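Local coordinates for protein nucleoside phosphorylase, putative (Trypanosoma brucei, PDB 3BJE) that catalyses the phosphorolysis of uridine, as a homodimeric uridine phosphorylase that yields uracil and ribose 1-phosphate, at residues G53-I58 and R77-T82. Sequence-based numbering, arbitrary orientation.
Sequences GRVDVI and RFATGT. With R1P (1-O-phosphono-alpha-D-ribofuranose), chain C.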
loop_
_atom_site.group_PDB
_atom_site.type_symbol
_atom_site.label_atom_id
_atom_site.label_comp_id
_atom_site.label_asym_id
_atom_site.label_seq_id
_atom_site.Cartn_x
_atom_site.Cartn_y
_atom_site.Cartn_z
ATOM N N GLY A 53 11.929 6.621 -8.037
ATOM C CA GLY A 53 12.709 7.184 -9.148
ATOM C C GLY A 53 12.469 8.671 -9.382
ATOM O O GLY A 53 13.357 9.381 -9.874
ATOM N N ARG A 54 11.291 9.168 -9.016
ATOM C CA ARG A 54 10.946 10.571 -9.290
ATOM C C ARG A 54 11.641 11.553 -8.335
ATOM O O ARG A 54 11.646 12.763 -8.572
ATOM C CB ARG A 54 9.424 10.766 -9.231
ATOM C CG ARG A 54 8.923 12.060 -9.904
ATOM C CD ARG A 54 7.384 12.127 -10.029
ATOM N NE ARG A 54 6.837 10.912 -10.635
ATOM C CZ ARG A 54 5.807 10.205 -10.166
ATOM N NH1 ARG A 54 5.127 10.581 -9.087
ATOM N NH2 ARG A 54 5.451 9.094 -10.796
ATOM N N VAL A 55 12.215 11.041 -7.251
ATOM C CA VAL A 55 12.856 11.878 -6.248
ATOM C C VAL A 55 14.052 12.614 -6.865
ATOM O O VAL A 55 14.214 13.816 -6.679
ATOM C CB VAL A 55 13.308 11.053 -5.020
ATOM C CG1 VAL A 55 14.256 11.849 -4.134
ATOM C CG2 VAL A 55 12.084 10.588 -4.207
ATOM N N ASP A 56 14.875 11.891 -7.610
ATOM C CA ASP A 56 16.049 12.515 -8.236
ATOM C C ASP A 56 15.694 13.494 -9.340
ATOM O O ASP A 56 16.396 14.489 -9.544
ATOM C CB ASP A 56 16.992 11.446 -8.772
ATOM C CG ASP A 56 17.741 10.737 -7.667
ATOM O OD1 ASP A 56 17.673 11.200 -6.512
ATOM O OD2 ASP A 56 18.411 9.735 -7.955
ATOM N N VAL A 57 14.598 13.230 -10.041
ATOM C CA VAL A 57 14.138 14.131 -11.081
ATOM C C VAL A 57 13.736 15.467 -10.447
ATOM O O VAL A 57 14.120 16.544 -10.923
ATOM C CB VAL A 57 12.957 13.541 -11.899
ATOM C CG1 VAL A 57 12.671 14.434 -13.100
ATOM C CG2 VAL A 57 13.253 12.104 -12.341
ATOM N N ILE A 58 12.984 15.396 -9.355
ATOM C CA ILE A 58 12.531 16.586 -8.653
ATOM C C ILE A 58 13.694 17.332 -7.990
ATOM O O ILE A 58 13.788 18.546 -8.090
ATOM C CB ILE A 58 11.443 16.247 -7.613
ATOM C CG1 ILE A 58 10.180 15.813 -8.351
ATOM C CG2 ILE A 58 11.146 17.449 -6.727
ATOM C CD1 ILE A 58 9.064 15.319 -7.434
ATOM N N ARG A 77 12.316 7.373 -0.041
ATOM C CA ARG A 77 13.493 8.209 -0.287
ATOM C C ARG A 77 13.149 9.655 0.009
ATOM O O ARG A 77 12.018 10.072 -0.219
ATOM C CB ARG A 77 13.940 8.096 -1.738
ATOM C CG ARG A 77 14.241 6.709 -2.213
ATOM C CD ARG A 77 14.773 6.773 -3.649
ATOM N NE ARG A 77 15.966 7.617 -3.713
ATOM C CZ ARG A 77 16.443 8.223 -4.797
ATOM N NH1 ARG A 77 15.845 8.126 -5.981
ATOM N NH2 ARG A 77 17.543 8.949 -4.680
ATOM N N PHE A 78 14.108 10.429 0.502
ATOM C CA PHE A 78 13.913 11.867 0.626
ATOM C C PHE A 78 15.157 12.646 0.230
ATOM O O PHE A 78 16.289 12.143 0.238
ATOM C CB PHE A 78 13.448 12.270 2.033
ATOM C CG PHE A 78 14.569 12.556 2.985
ATOM C CD1 PHE A 78 15.041 13.845 3.157
ATOM C CD2 PHE A 78 15.154 11.521 3.718
ATOM C CE1 PHE A 78 16.073 14.110 4.014
ATOM C CE2 PHE A 78 16.198 11.781 4.586
ATOM C CZ PHE A 78 16.663 13.069 4.730
ATOM N N ALA A 79 14.922 13.910 -0.096
ATOM C CA ALA A 79 15.999 14.881 -0.302
ATOM C C ALA A 79 15.449 16.235 0.076
ATOM O O ALA A 79 14.317 16.565 -0.280
ATOM C CB ALA A 79 16.459 14.885 -1.761
ATOM N N THR A 80 16.263 17.023 0.758
ATOM C CA THR A 80 15.866 18.346 1.229
ATOM C C THR A 80 16.856 19.369 0.714
ATOM O O THR A 80 18.048 19.241 0.958
ATOM C CB THR A 80 15.843 18.374 2.772
ATOM O OG1 THR A 80 14.838 17.452 3.224
ATOM C CG2 THR A 80 15.554 19.790 3.286
ATOM N N GLY A 81 16.352 20.362 -0.016
ATOM C CA GLY A 81 17.163 21.485 -0.486
ATOM C C GLY A 81 16.318 22.737 -0.395
ATOM O O GLY A 81 15.523 22.878 0.529
ATOM N N THR A 82 16.498 23.634 -1.356
ATOM C CA THR A 82 15.691 24.849 -1.447
ATOM C C THR A 82 15.257 25.037 -2.881
ATOM O O THR A 82 15.886 24.515 -3.802
ATOM C CB THR A 82 16.465 26.113 -0.970
ATOM O OG1 THR A 82 17.627 26.312 -1.793
ATOM C CG2 THR A 82 16.904 26.011 0.491
HETATM C C5 R1P C . 0.369 2.960 -9.564
HETATM O O5 R1P C . 0.996 2.716 -10.832
HETATM C C4 R1P C . 0.993 4.163 -8.883
HETATM O O4 R1P C . 1.045 5.301 -9.762
HETATM C C1 R1P C . 0.318 6.403 -9.209
HETATM C C2 R1P C . -0.672 5.729 -8.243
HETATM O O2 R1P C . -1.311 6.582 -7.265
HETATM C C3 R1P C . 0.196 4.607 -7.668
HETATM O O3 R1P C . 1.112 5.077 -6.665
HETATM O O1 R1P C . 1.175 7.427 -8.602
HETATM P P R1P C . 2.787 7.546 -8.628
HETATM O O1P R1P C . 3.154 6.285 -7.832
HETATM O O2P R1P C . 3.068 8.842 -7.888
HETATM O O3P R1P C . 3.281 7.484 -10.037
#
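Val55 and Arg77 meet where the short helix that holds residues 55-58 runs nearly parallel to strand 77-82, the segment axes 11° apart and 8.7 Å distant at closest approach; the CA atoms of Val55 and Phe78 are the nearest pair across the contact. In this nucleoside phosphorylase fold the helix follows the phosphate-binding loop after strand 45-49, and the strand pairs antiparallel with strands 69-73 and 86-92. Val55 points its side chain at the strand: CG2 lies 4.0 Å from Arg77 CB, and CG1 makes a looser contact with Ala79 CB at 4.4 Å. With CG1 anti to the backbone N, the two methyls divide between these neighbours, while strands 45-49 and 86-92 supply further apolar contacts through Val49 and Val90. Arg77 starts from the same side of its strand as Ala79 and bends at chi3, carrying its guanidinium over Val55, whose CB sits 4.0 Å from NH1 and over one face, toward the rim. Arg77 NH2 donates to Asp56 OD1 at 2.9 Å, within a salt bridge, and makes a weak second bond to Asp56 OD2. The carboxylate and guanidinium planes stand 89° apart, and NH2 reaches OD1 from above the carboxylate plane, so this is not a coplanar two-nitrogen pairing. Asp72 also forms a salt bridge with NE, and Pro52 O accepts from NH1; all three nitrogens are thus engaged, which should restrict rotation of the group. Arg54 leaves the helix on the side turned from the strand, and its guanidinium reaches the phosphate of R1P, which Thr148 and Glu294 also bind. Arg54 NH1 bonds to R1P O2P at 2.9 Å, nearly straight at 170°, and Arg54 NH2 to R1P O3P at 2.8 Å.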